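Local coordinates for protein Lic12234 (Leptospira interrogans, PDB 4TZH) that is of unknown function but, as a leucine-rich repeat protein of a pathogen and a putative virulence factor, may act by binding other molecules, at residues S137-S142 with I160-D165; V91-G96 with I114-N119; S100-E105 with T124-I129; K64-L69 with Q84-L89; N120-L125 with S141-T146. All coordinates share one frame; numbering follows the deposited sequence.

Contact 1 (S137-S142 with I160-D165); sequences SLSLSS and ILNLWD
In the parallel beta ladder of a leucine-rich repeat solenoid, S137-S139 pairs with I160-N162 in exact register, the strand axes 4.9 Å apart and only 3° from parallel. L138 is held at both ends: L138 N donates to I160 O at 3.0 Å, and L138 O receives N162 N. Two further bonds, from L140 N to N162 O and from S142 N to W164 O, carry the pairing past the strands. Side chains alternate. L138 and L161 turn into the core with CG anti to the backbone N (chi1 176° and 175°), which lays them side by side, L138 CD2 3.9 Å from L161 CD1. L140 and L163 also lie side by side, CD1 of L140 against CD2 of L163, so a leucine at each inward site packs against its counterpart in the next coil. On the other face N162 makes an Asx turn: W164 N donates to N162 OD1 at 3.0 Å, while N162 ND2 sits 3.3 Å above one face of the indole, toward its rim. At the far end the small S142 gives its OG proton to the anti lone pair of D165 OD2, 2.6 Å away. The pair lies between strand 114-116, beside 137-139, and the last strand, 186-188, where E188 accepts from W164 NE1.

Contact 2 (V91-G96 with I114-N119); sequences VLFLNG and ILYLNN
V91-F93 and I114-Y116 are adjacent rungs of the parallel sheet in a leucine-rich repeat solenoid, and all four hydrogen bonds between their segments are made by backbone. L92 uses both its groups: L92 N donates to I114 O at 3.0 Å, and L92 O takes Y116 N at 3.0 Å in an almost straight bond (175°). Y116 O then accepts L94 N at 2.8 Å, and N118 O accepts G96 N at 2.9 Å. G96 has a positive phi of 71°, a backbone shape that glycine adopts readily. The carbonyls turned from this ladder are satisfied by asparagine amides of the following turns: L94 O receives ND2 of N97 and N120, and L117 O receives ND2 of N120 and N143. Leucine suits the buried face, where L92 CD2 and L115 CD1 touch. On the opposite, concave face of the sheet F93 and Y116 lean the same way, each with CG anti to its carbonyl carbon; their planes are 7° apart but slid so far that F93 CE1 chiefly meets Y116 CD2, at 3.5 Å.

Contact 3 (S100-E105 with T124-I129); sequences SNLPEE and TLPKEI
Two successive convex-side segments of a leucine-rich repeat solenoid meet here, L102-E104 lying along L125-E128, each running into a 3-10 turn. No direct hydrogen bond joins them; two waters do that work. Water 2 accepts from L102 N at 2.9 Å and donates to T124 O at 2.8 Å, while water 1 accepts from T124 N and lies 2.7 Å from S100 O. The spacing that admits these waters is closed further along by apolar groups. L102 CD1 rests against L125 CD2 at 3.8 Å, the two leucines side by side and pointing into the core. The rigid ring of P126, which has no N-H to leave without a partner, turns its CD to L102 CB at 3.7 Å and its CG to L102 O. Toward the surface E128 bends at chi2 (82°), folding its carboxylate carbon CD back to within 3.6 Å of E104 CB. The acids themselves come to 4.2 Å between E104 OE1 and E128 OE2, a like-charge approach that solvent probably eases, E104 being exposed; K81 offers E104 a long, weak ion pair and E105 a salt bridge. Inward, L102 reaches L117, just beyond strand 114-116, and L125 reaches L140, just beyond strand 137-139.

Contact 4 (K64-L69 with Q84-L89); sequences KNLKYL and QKLKNL
K64 O and N88 ND2 form the one direct hydrogen bond between these segments, 2.8 Å long with an N-H...O angle of 156°. The donor is tilted 23° from the carbonyl plane, but the acceptor lies close to the plane of the amide. N88 CG stands anti to its own carbonyl carbon (chi1 -78°), which brings the amide to the carbonyl of K64, and N88 OD1 is taken by K111. A water completes the polar part: it donates to K64 O and, at 2.8 Å, to L66 O, and accepts from N88 N at 2.9 Å, so three backbone groups share one molecule. The tight part is apolar. L89 CD1 wedges under the bend at K67, 3.6 Å from K67 C and 3.8 Å from L69 CB, and L66 CG lies 4.1 Å from the same methyl. L86 CD1 approaches L66 and L69 more distantly. Leucine suits the four inward positions, its branched apolar end packing against the leucines of the next coil. On the solvent side the packing gives way to lysines: K64 and K85 extend their ammonium ends off the contact, and K87 turns to E110 in a salt bridge. A type I turn from L86 to L89 brings the chain round toward strand 91-93. Such packing of one coil on the next, with leucines inward and polar residues outward, is that of consecutive leucine-rich repeats.

Contact 5 (N120-L125 with S141-T146); sequences NQLTTL and SSNKLT
T123 O accepts T146 N in a short, straight bond (2.8 Å, 170°), with T146 OG1 also near at 3.3 Å though its proton has another acceptor within reach. Just before it, L122 O receives K144 N at 2.8 Å. These bonds tie together two turns that follow the strands of adjacent leucine-rich repeats, and the asparagine ladder of that fold runs through them. N143 is buried and both polar atoms of its amide are used: N143 OD1 accepts L122 N at 3.0 Å, in the carbonyl plane on a lone pair, while N143 ND2 donates to L140 O. One repeat back N120 plays the same part, its OD1 accepting from L99 N. Asparagine suits this place because its short amide offers both donor and acceptor to a buried turn. For N143 the group is aimed by CG standing beside the backbone N (chi1 -88°), alongside L122. N143 OD1 consequently also lies against carbon, 3.1 Å from N120 CB and 3.5 Å from L122 CB.

How the contacts relate
All five contacts join neighbouring coils of one solenoid. Contacts 4, 2 and 1 follow one another along its parallel sheet: F93 N probably bonds to L69 O (2.9 Å) and L69 N to V91 O, linking contacts 4 and 2, and S139 O meets L117 N at 2.8 Å, linking contacts 2 and 1. Contact 5 shares S141 and S142 with contact 1 and T124 and L125 with contact 3, leading from strand ends to the convex side. Contacts 4 and 5, centres 24 Å apart, do not touch. Zinc ions lie at the edges, about 3 Å from K67's side chain and 4 Å from W164's; D70, last in contact 4's strand, binds one with H47, and E58 and E82 bind another.

Contact 1 (S137-S142 with I160-D165)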
# COMPACT_ATOMS: atom_id res chain seq x y z
N SER A 137 3.85 -5.92 -9.05
CA SER A 137 2.42 -6.09 -9.27
C SER A 137 1.68 -4.86 -8.75
O SER A 137 1.91 -4.42 -7.62
CB SER A 137 1.93 -7.33 -8.52
OG SER A 137 0.54 -7.49 -8.76
N LEU A 138 0.82 -4.28 -9.61
CA LEU A 138 0.04 -3.11 -9.25
C LEU A 138 -1.41 -3.41 -9.58
O LEU A 138 -1.72 -3.58 -10.77
CB LEU A 138 0.54 -1.87 -9.99
CG LEU A 138 -0.22 -0.57 -9.79
CD1 LEU A 138 -0.33 -0.18 -8.31
CD2 LEU A 138 0.43 0.56 -10.59
N SER A 139 -2.28 -3.44 -8.56
CA SER A 139 -3.67 -3.76 -8.77
C SER A 139 -4.53 -2.57 -8.49
O SER A 139 -4.47 -2.02 -7.39
CB SER A 139 -4.05 -4.92 -7.88
OG SER A 139 -5.32 -5.36 -8.32
N LEU A 140 -5.26 -2.12 -9.50
CA LEU A 140 -6.10 -0.92 -9.44
C LEU A 140 -7.53 -1.28 -9.84
O LEU A 140 -8.27 -0.38 -10.26
CB LEU A 140 -5.54 0.16 -10.41
CG LEU A 140 -4.21 0.75 -9.95
CD1 LEU A 140 -3.47 1.37 -11.12
CD2 LEU A 140 -4.43 1.76 -8.82
N SER A 141 -7.93 -2.53 -9.68
CA SER A 141 -9.26 -2.87 -10.14
C SER A 141 -10.33 -2.19 -9.32
O SER A 141 -10.11 -1.86 -8.15
CB SER A 141 -9.49 -4.37 -10.14
OG SER A 141 -9.25 -4.92 -8.85
N SER A 142 -11.48 -1.93 -9.95
CA SER A 142 -12.59 -1.28 -9.25
C SER A 142 -12.21 0.03 -8.60
O SER A 142 -12.38 0.21 -7.39
CB SER A 142 -13.22 -2.23 -8.24
OG SER A 142 -13.71 -3.39 -8.90
N ILE A 160 2.55 -7.31 -13.71
CA ILE A 160 1.10 -7.31 -13.78
C ILE A 160 0.58 -5.94 -13.49
O ILE A 160 0.89 -5.37 -12.42
CB ILE A 160 0.43 -8.31 -12.80
CG1 ILE A 160 0.91 -9.76 -13.06
CG2 ILE A 160 -1.09 -8.22 -12.91
CD1 ILE A 160 0.22 -10.78 -12.14
N LEU A 161 -0.25 -5.41 -14.41
CA LEU A 161 -0.95 -4.15 -14.18
C LEU A 161 -2.45 -4.48 -14.28
O LEU A 161 -2.89 -4.83 -15.39
CB LEU A 161 -0.56 -3.08 -15.20
CG LEU A 161 -1.32 -1.77 -15.12
CD1 LEU A 161 -1.10 -1.07 -13.77
CD2 LEU A 161 -0.89 -0.82 -16.26
N ASN A 162 -3.20 -4.42 -13.17
CA ASN A 162 -4.61 -4.82 -13.23
C ASN A 162 -5.50 -3.59 -13.15
O ASN A 162 -5.52 -2.90 -12.13
CB ASN A 162 -4.88 -5.80 -12.10
CG ASN A 162 -6.22 -6.46 -12.31
OD1 ASN A 162 -7.18 -5.81 -12.68
ND2 ASN A 162 -6.24 -7.81 -12.20
N LEU A 163 -6.21 -3.34 -14.24
CA LEU A 163 -7.10 -2.18 -14.37
C LEU A 163 -8.54 -2.62 -14.54
O LEU A 163 -9.37 -1.83 -14.97
CB LEU A 163 -6.70 -1.29 -15.59
CG LEU A 163 -5.24 -0.80 -15.54
CD1 LEU A 163 -4.88 -0.05 -16.82
CD2 LEU A 163 -5.00 0.11 -14.35
N TRP A 164 -8.87 -3.88 -14.18
CA TRP A 164 -10.25 -4.34 -14.34
C TRP A 164 -11.26 -3.42 -13.67
O TRP A 164 -10.98 -2.82 -12.64
CB TRP A 164 -10.44 -5.72 -13.73
CG TRP A 164 -9.82 -6.86 -14.51
CD1 TRP A 164 -9.61 -6.93 -15.85
CD2 TRP A 164 -9.44 -8.13 -13.97
NE1 TRP A 164 -9.07 -8.18 -16.19
CE2 TRP A 164 -8.94 -8.91 -15.04
CE3 TRP A 164 -9.41 -8.66 -12.68
CZ2 TRP A 164 -8.47 -10.22 -14.86
CZ3 TRP A 164 -8.94 -9.96 -12.50
CH2 TRP A 164 -8.45 -10.71 -13.57
N ASP A 165 -12.47 -3.35 -14.24
CA ASP A 165 -13.56 -2.58 -13.66
C ASP A 165 -13.22 -1.11 -13.41
O ASP A 165 -13.46 -0.57 -12.32
CB ASP A 165 -14.14 -3.26 -12.41
CG ASP A 165 -15.39 -2.56 -11.84
OD1 ASP A 165 -16.19 -2.02 -12.65
OD2 ASP A 165 -15.56 -2.56 -10.60

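Contact 2 (V91-G96 with I114-N119)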
# COMPACT_ATOMS: atom_id res chain seq x y z
N VAL A 91 5.29 -5.15 0.75
CA VAL A 91 3.91 -5.45 0.35
C VAL A 91 2.99 -4.48 1.07
O VAL A 91 3.13 -4.31 2.30
CB VAL A 91 3.51 -6.88 0.74
CG1 VAL A 91 2.05 -7.19 0.33
CG2 VAL A 91 4.47 -7.90 0.11
N LEU A 92 2.09 -3.86 0.33
CA LEU A 92 1.15 -2.90 0.91
C LEU A 92 -0.26 -3.24 0.39
O LEU A 92 -0.52 -3.16 -0.81
CB LEU A 92 1.55 -1.49 0.49
CG LEU A 92 0.64 -0.36 0.96
CD1 LEU A 92 0.38 -0.41 2.47
CD2 LEU A 92 1.30 1.00 0.62
N PHE A 93 -1.13 -3.65 1.32
CA PHE A 93 -2.53 -3.91 0.97
C PHE A 93 -3.38 -2.71 1.38
O PHE A 93 -3.50 -2.42 2.57
CB PHE A 93 -3.07 -5.15 1.71
CG PHE A 93 -2.51 -6.47 1.30
CD1 PHE A 93 -3.08 -7.19 0.25
CD2 PHE A 93 -1.54 -7.09 2.06
CE1 PHE A 93 -2.56 -8.44 -0.12
CE2 PHE A 93 -1.03 -8.34 1.70
CZ PHE A 93 -1.53 -8.98 0.60
N LEU A 94 -3.92 -2.01 0.38
CA LEU A 94 -4.76 -0.84 0.62
C LEU A 94 -6.12 -1.06 0.00
O LEU A 94 -6.89 -0.08 -0.11
CB LEU A 94 -4.13 0.43 0.05
CG LEU A 94 -3.23 1.13 1.03
CD1 LEU A 94 -2.32 2.11 0.27
CD2 LEU A 94 -4.12 1.95 2.00
N ASN A 95 -6.44 -2.29 -0.36
CA ASN A 95 -7.72 -2.53 -1.02
C ASN A 95 -8.89 -2.27 -0.07
O ASN A 95 -8.78 -2.56 1.12
CB ASN A 95 -7.76 -3.92 -1.56
CG ASN A 95 -7.30 -4.96 -0.62
OD1 ASN A 95 -6.10 -4.98 -0.24
ND2 ASN A 95 -8.22 -5.83 -0.23
N GLY A 96 -10.00 -1.80 -0.63
CA GLY A 96 -11.19 -1.58 0.18
C GLY A 96 -11.03 -0.41 1.11
O GLY A 96 -11.13 -0.57 2.34
N ILE A 114 4.68 -5.17 -4.17
CA ILE A 114 3.29 -5.51 -4.45
C ILE A 114 2.42 -4.46 -3.82
O ILE A 114 2.55 -4.17 -2.63
CB ILE A 114 2.97 -6.92 -3.87
CG1 ILE A 114 3.85 -8.00 -4.58
CG2 ILE A 114 1.48 -7.23 -4.08
CD1 ILE A 114 3.91 -9.38 -4.01
N LEU A 115 1.56 -3.81 -4.65
CA LEU A 115 0.70 -2.74 -4.18
C LEU A 115 -0.74 -3.04 -4.61
O LEU A 115 -1.00 -3.09 -5.81
CB LEU A 115 1.18 -1.40 -4.75
CG LEU A 115 0.36 -0.17 -4.43
CD1 LEU A 115 0.10 -0.01 -2.92
CD2 LEU A 115 1.04 1.08 -4.94
N TYR A 116 -1.61 -3.27 -3.64
CA TYR A 116 -3.01 -3.55 -3.95
C TYR A 116 -3.86 -2.35 -3.60
O TYR A 116 -3.90 -1.93 -2.43
CB TYR A 116 -3.51 -4.73 -3.11
CG TYR A 116 -3.17 -6.08 -3.67
CD1 TYR A 116 -3.95 -6.65 -4.69
CD2 TYR A 116 -2.09 -6.80 -3.20
CE1 TYR A 116 -3.64 -7.91 -5.21
CE2 TYR A 116 -1.81 -8.09 -3.68
CZ TYR A 116 -2.56 -8.61 -4.72
OH TYR A 116 -2.29 -9.88 -5.17
N LEU A 117 -4.51 -1.78 -4.59
CA LEU A 117 -5.33 -0.58 -4.42
C LEU A 117 -6.74 -0.86 -4.91
O LEU A 117 -7.48 0.12 -5.10
CB LEU A 117 -4.72 0.60 -5.18
CG LEU A 117 -3.47 1.19 -4.54
CD1 LEU A 117 -2.68 1.99 -5.54
CD2 LEU A 117 -3.86 2.08 -3.33
N ASN A 118 -7.12 -2.14 -5.04
CA ASN A 118 -8.46 -2.49 -5.54
C ASN A 118 -9.54 -1.85 -4.67
O ASN A 118 -9.35 -1.69 -3.47
CB ASN A 118 -8.71 -3.99 -5.46
CG ASN A 118 -7.55 -4.86 -5.85
OD1 ASN A 118 -6.42 -4.71 -5.34
ND2 ASN A 118 -7.86 -5.89 -6.63
N ASN A 119 -10.70 -1.55 -5.26
CA ASN A 119 -11.83 -1.05 -4.49
C ASN A 119 -11.54 0.19 -3.68
O ASN A 119 -11.75 0.23 -2.46
CB ASN A 119 -12.41 -2.18 -3.60
CG ASN A 119 -12.84 -3.38 -4.39
OD1 ASN A 119 -12.20 -4.43 -4.35
ND2 ASN A 119 -13.90 -3.24 -5.14

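Contact 3 (S100-E105 with T124-I129)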
# COMPACT_ATOMS: atom_id res chain seq x y z
N SER A 100 -9.23 8.67 -2.80
CA SER A 100 -9.57 9.31 -4.07
C SER A 100 -8.29 9.81 -4.73
O SER A 100 -8.27 10.04 -5.94
CB SER A 100 -10.60 10.42 -3.90
OG SER A 100 -10.18 11.40 -2.96
N ASN A 101 -7.20 9.92 -3.94
CA ASN A 101 -5.87 10.33 -4.42
C ASN A 101 -4.79 9.61 -3.62
O ASN A 101 -5.02 9.31 -2.45
CB ASN A 101 -5.68 11.84 -4.25
CG ASN A 101 -6.51 12.68 -5.18
OD1 ASN A 101 -6.13 12.95 -6.32
ND2 ASN A 101 -7.67 13.11 -4.71
N LEU A 102 -3.62 9.38 -4.23
CA LEU A 102 -2.47 8.81 -3.51
C LEU A 102 -1.49 9.96 -3.34
O LEU A 102 -1.27 10.71 -4.30
CB LEU A 102 -1.75 7.73 -4.31
CG LEU A 102 -2.33 6.37 -4.44
CD1 LEU A 102 -1.37 5.50 -5.25
CD2 LEU A 102 -2.54 5.71 -3.06
N PRO A 103 -0.84 10.10 -2.17
CA PRO A 103 0.13 11.19 -2.01
C PRO A 103 1.44 10.89 -2.72
O PRO A 103 1.73 9.72 -2.99
CB PRO A 103 0.33 11.25 -0.49
CG PRO A 103 0.08 9.85 -0.03
CD PRO A 103 -0.98 9.29 -0.94
N GLU A 104 2.24 11.92 -3.00
CA GLU A 104 3.54 11.80 -3.64
C GLU A 104 4.45 10.82 -2.88
O GLU A 104 5.27 10.15 -3.51
CB GLU A 104 4.22 13.18 -3.80
CG GLU A 104 4.31 14.02 -2.53
CD GLU A 104 4.02 15.51 -2.68
OE1 GLU A 104 4.34 16.08 -3.75
OE2 GLU A 104 3.45 16.10 -1.74
N GLU A 105 4.28 10.72 -1.53
CA GLU A 105 5.11 9.89 -0.66
C GLU A 105 4.99 8.41 -0.95
O GLU A 105 5.88 7.64 -0.57
CB GLU A 105 4.85 10.18 0.83
CG GLU A 105 5.41 11.52 1.26
CD GLU A 105 4.59 12.74 0.86
OE1 GLU A 105 3.38 12.57 0.59
OE2 GLU A 105 5.17 13.85 0.84
N THR A 124 -6.74 8.85 -10.67
CA THR A 124 -5.44 8.75 -11.33
C THR A 124 -4.39 8.32 -10.32
O THR A 124 -4.72 7.97 -9.18
CB THR A 124 -5.05 10.07 -12.04
OG1 THR A 124 -3.94 9.80 -12.90
CG2 THR A 124 -4.72 11.21 -11.07
N LEU A 125 -3.14 8.31 -10.75
CA LEU A 125 -2.00 8.02 -9.90
C LEU A 125 -1.09 9.21 -9.98
O LEU A 125 -1.03 9.85 -11.05
CB LEU A 125 -1.26 6.77 -10.39
CG LEU A 125 -2.07 5.47 -10.36
CD1 LEU A 125 -1.39 4.39 -11.19
CD2 LEU A 125 -2.31 5.01 -8.95
N PRO A 126 -0.36 9.52 -8.90
CA PRO A 126 0.56 10.66 -8.96
C PRO A 126 1.75 10.32 -9.84
O PRO A 126 2.09 9.14 -9.96
CB PRO A 126 0.99 10.87 -7.50
CG PRO A 126 0.84 9.52 -6.87
CD PRO A 126 -0.33 8.87 -7.57
N LYS A 127 2.41 11.32 -10.41
CA LYS A 127 3.58 11.08 -11.26
C LYS A 127 4.68 10.31 -10.52
O LYS A 127 5.40 9.52 -11.13
CB LYS A 127 4.12 12.40 -11.84
CG LYS A 127 4.57 13.42 -10.79
CD LYS A 127 4.83 14.79 -11.42
CE LYS A 127 5.26 15.78 -10.37
NZ LYS A 127 5.14 17.19 -10.84
N GLU A 128 4.76 10.50 -9.19
CA GLU A 128 5.75 9.87 -8.33
C GLU A 128 5.59 8.35 -8.25
O GLU A 128 6.48 7.68 -7.74
CB GLU A 128 5.78 10.51 -6.93
CG GLU A 128 6.24 11.96 -6.93
CD GLU A 128 5.18 13.00 -7.27
OE1 GLU A 128 3.99 12.62 -7.42
OE2 GLU A 128 5.54 14.20 -7.35
N ILE A 129 4.47 7.80 -8.77
CA ILE A 129 4.29 6.35 -8.83
C ILE A 129 5.43 5.68 -9.64
O ILE A 129 5.83 4.56 -9.33
CB ILE A 129 2.89 5.96 -9.37
CG1 ILE A 129 2.54 4.48 -9.05
CG2 ILE A 129 2.77 6.19 -10.89
CD1 ILE A 129 2.02 4.26 -7.70
O HOH W 1 -6.57 10.16 -7.97
O HOH W 2 -3.72 9.61 -7.10

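Contact 4 (K64-L69 with Q84-L89)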
# COMPACT_ATOMS: atom_id res chain seq x y z
N LYS A 64 10.72 1.53 10.89
CA LYS A 64 11.59 1.43 9.71
C LYS A 64 11.90 0.01 9.26
O LYS A 64 12.33 -0.15 8.10
CB LYS A 64 12.87 2.24 9.91
CG LYS A 64 13.83 1.62 10.89
CD LYS A 64 15.14 2.41 10.94
CE LYS A 64 16.25 1.60 11.56
NZ LYS A 64 17.59 2.15 11.22
N ASN A 65 11.64 -1.02 10.09
CA ASN A 65 11.90 -2.42 9.70
C ASN A 65 10.65 -3.07 9.10
O ASN A 65 10.67 -4.25 8.75
CB ASN A 65 12.36 -3.23 10.92
CG ASN A 65 13.63 -2.64 11.48
OD1 ASN A 65 13.67 -2.20 12.64
ND2 ASN A 65 14.60 -2.47 10.64
N LEU A 66 9.55 -2.32 8.99
CA LEU A 66 8.33 -2.91 8.50
C LEU A 66 8.47 -3.39 7.06
O LEU A 66 8.87 -2.61 6.18
CB LEU A 66 7.22 -1.87 8.55
CG LEU A 66 5.81 -2.35 8.67
CD1 LEU A 66 5.56 -3.14 9.97
CD2 LEU A 66 4.85 -1.19 8.58
N LYS A 67 8.07 -4.64 6.80
CA LYS A 67 8.11 -5.24 5.46
C LYS A 67 6.71 -5.39 4.89
O LYS A 67 6.54 -5.35 3.67
CB LYS A 67 8.73 -6.63 5.49
CG LYS A 67 10.18 -6.65 5.93
CD LYS A 67 10.65 -8.12 5.94
CE LYS A 67 11.91 -8.31 5.15
NZ LYS A 67 12.54 -9.62 5.46
N TYR A 68 5.72 -5.59 5.75
CA TYR A 68 4.37 -5.85 5.24
C TYR A 68 3.37 -5.00 6.01
O TYR A 68 3.46 -4.93 7.24
CB TYR A 68 4.01 -7.35 5.45
CG TYR A 68 5.10 -8.30 5.04
CD1 TYR A 68 5.44 -8.46 3.71
CD2 TYR A 68 5.72 -9.11 5.97
CE1 TYR A 68 6.44 -9.34 3.32
CE2 TYR A 68 6.71 -10.02 5.60
CZ TYR A 68 7.06 -10.13 4.27
OH TYR A 68 8.05 -11.00 3.87
N LEU A 69 2.46 -4.35 5.29
CA LEU A 69 1.47 -3.51 5.94
C LEU A 69 0.14 -3.81 5.27
O LEU A 69 -0.02 -3.58 4.04
CB LEU A 69 1.86 -2.04 5.75
CG LEU A 69 0.92 -1.00 6.34
CD1 LEU A 69 0.68 -1.24 7.84
CD2 LEU A 69 1.50 0.40 6.14
N GLN A 84 6.84 7.86 4.11
CA GLN A 84 8.03 7.78 3.27
C GLN A 84 9.21 7.10 3.95
O GLN A 84 10.15 6.72 3.26
CB GLN A 84 8.42 9.17 2.75
CG GLN A 84 9.04 10.03 3.81
CD GLN A 84 9.20 11.44 3.31
OE1 GLN A 84 9.65 11.69 2.19
NE2 GLN A 84 8.77 12.37 4.12
N LYS A 85 9.19 7.00 5.32
CA LYS A 85 10.28 6.37 6.04
C LYS A 85 10.20 4.85 6.00
O LYS A 85 11.13 4.19 6.47
CB LYS A 85 10.32 6.87 7.49
CG LYS A 85 10.57 8.38 7.56
CD LYS A 85 10.89 8.84 8.98
CE LYS A 85 9.66 8.99 9.84
NZ LYS A 85 9.94 9.64 11.15
N LEU A 86 9.12 4.27 5.44
CA LEU A 86 8.97 2.81 5.38
C LEU A 86 9.75 2.24 4.21
O LEU A 86 9.19 1.66 3.28
CB LEU A 86 7.47 2.46 5.34
CG LEU A 86 6.65 3.00 6.50
CD1 LEU A 86 5.18 2.62 6.34
CD2 LEU A 86 7.19 2.52 7.87
N LYS A 87 11.09 2.43 4.27
CA LYS A 87 11.98 2.05 3.18
C LYS A 87 12.20 0.58 3.01
O LYS A 87 12.81 0.17 2.00
CB LYS A 87 13.36 2.75 3.34
CG LYS A 87 13.29 4.26 3.47
CD LYS A 87 12.84 4.89 2.18
CE LYS A 87 13.12 6.36 2.17
NZ LYS A 87 12.34 7.01 1.08
N ASN A 88 11.72 -0.23 3.98
CA ASN A 88 11.88 -1.67 3.87
C ASN A 88 10.53 -2.33 3.51
O ASN A 88 10.46 -3.55 3.39
CB ASN A 88 12.35 -2.22 5.18
CG ASN A 88 13.82 -1.97 5.35
OD1 ASN A 88 14.60 -2.25 4.44
ND2 ASN A 88 14.20 -1.38 6.46
N LEU A 89 9.50 -1.52 3.28
CA LEU A 89 8.19 -2.09 2.96
C LEU A 89 8.19 -2.78 1.61
O LEU A 89 8.58 -2.15 0.61
CB LEU A 89 7.16 -0.97 3.03
CG LEU A 89 5.71 -1.44 3.16
CD1 LEU A 89 5.45 -2.02 4.55
CD2 LEU A 89 4.71 -0.31 2.89
O HOH W 3 9.93 -0.05 6.27

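Contact 5 (N120-L125 with S141-T146)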
# COMPACT_ATOMS: atom_id res chain seq x y z
N ASN A 120 -11.09 1.22 -4.38
CA ASN A 120 -10.90 2.58 -3.87
C ASN A 120 -11.60 3.50 -4.87
O ASN A 120 -12.39 3.01 -5.70
CB ASN A 120 -9.42 2.92 -3.67
CG ASN A 120 -8.93 2.38 -2.35
OD1 ASN A 120 -9.19 2.98 -1.30
ND2 ASN A 120 -8.20 1.27 -2.39
N GLN A 121 -11.42 4.82 -4.75
CA GLN A 121 -12.10 5.70 -5.68
C GLN A 121 -11.08 6.56 -6.42
O GLN A 121 -11.29 7.76 -6.68
CB GLN A 121 -13.14 6.54 -4.90
CG GLN A 121 -14.16 5.68 -4.14
CD GLN A 121 -13.63 5.28 -2.79
OE1 GLN A 121 -12.97 6.07 -2.11
NE2 GLN A 121 -13.82 4.01 -2.40
N LEU A 122 -9.92 5.96 -6.76
CA LEU A 122 -8.86 6.72 -7.40
C LEU A 122 -9.25 7.16 -8.79
O LEU A 122 -9.84 6.40 -9.55
CB LEU A 122 -7.57 5.91 -7.50
CG LEU A 122 -6.93 5.52 -6.16
CD1 LEU A 122 -5.89 4.39 -6.39
CD2 LEU A 122 -6.29 6.72 -5.48
N THR A 123 -8.88 8.39 -9.14
CA THR A 123 -9.15 8.92 -10.46
C THR A 123 -7.91 8.89 -11.31
O THR A 123 -8.00 8.88 -12.53
CB THR A 123 -9.81 10.31 -10.42
OG1 THR A 123 -8.88 11.21 -9.81
CG2 THR A 123 -11.12 10.30 -9.65
N THR A 124 -6.74 8.85 -10.67
CA THR A 124 -5.44 8.75 -11.33
C THR A 124 -4.39 8.32 -10.32
O THR A 124 -4.72 7.97 -9.18
CB THR A 124 -5.05 10.07 -12.04
OG1 THR A 124 -3.94 9.80 -12.90
CG2 THR A 124 -4.72 11.21 -11.07
N LEU A 125 -3.14 8.31 -10.75
CA LEU A 125 -2.00 8.02 -9.90
C LEU A 125 -1.09 9.21 -9.98
O LEU A 125 -1.03 9.85 -11.05
CB LEU A 125 -1.26 6.77 -10.39
CG LEU A 125 -2.07 5.47 -10.36
CD1 LEU A 125 -1.39 4.39 -11.19
CD2 LEU A 125 -2.31 5.01 -8.95
N SER A 141 -7.93 -2.53 -9.68
CA SER A 141 -9.26 -2.87 -10.14
C SER A 141 -10.33 -2.19 -9.32
O SER A 141 -10.11 -1.86 -8.15
CB SER A 141 -9.49 -4.37 -10.14
OG SER A 141 -9.25 -4.92 -8.85
N SER A 142 -11.48 -1.93 -9.95
CA SER A 142 -12.59 -1.28 -9.25
C SER A 142 -12.21 0.03 -8.60
O SER A 142 -12.38 0.21 -7.39
CB SER A 142 -13.22 -2.23 -8.24
OG SER A 142 -13.71 -3.39 -8.90
N ASN A 143 -11.75 0.96 -9.41
CA ASN A 143 -11.46 2.33 -8.99
C ASN A 143 -12.29 3.25 -9.89
O ASN A 143 -13.28 2.80 -10.47
CB ASN A 143 -9.96 2.61 -9.03
CG ASN A 143 -9.32 2.24 -7.71
OD1 ASN A 143 -9.36 3.02 -6.77
ND2 ASN A 143 -8.81 1.02 -7.58
N LYS A 144 -11.93 4.53 -9.97
CA LYS A 144 -12.70 5.49 -10.78
C LYS A 144 -11.73 6.17 -11.74
O LYS A 144 -11.81 7.38 -12.01
CB LYS A 144 -13.40 6.50 -9.84
CG LYS A 144 -14.42 5.85 -8.88
CD LYS A 144 -15.71 5.39 -9.57
CE LYS A 144 -16.54 4.53 -8.64
NZ LYS A 144 -17.66 3.88 -9.36
N LEU A 145 -10.77 5.40 -12.27
CA LEU A 145 -9.68 5.92 -13.07
C LEU A 145 -10.13 6.62 -14.31
O LEU A 145 -11.01 6.13 -15.00
CB LEU A 145 -8.69 4.84 -13.48
CG LEU A 145 -7.92 4.20 -12.35
CD1 LEU A 145 -7.12 3.03 -12.89
CD2 LEU A 145 -6.98 5.19 -11.66
N THR A 146 -9.55 7.80 -14.55
CA THR A 146 -9.85 8.55 -15.77
C THR A 146 -8.60 8.74 -16.60
O THR A 146 -8.71 9.03 -17.81
CB THR A 146 -10.56 9.89 -15.52
OG1 THR A 146 -9.77 10.69 -14.64
CG2 THR A 146 -11.97 9.72 -15.00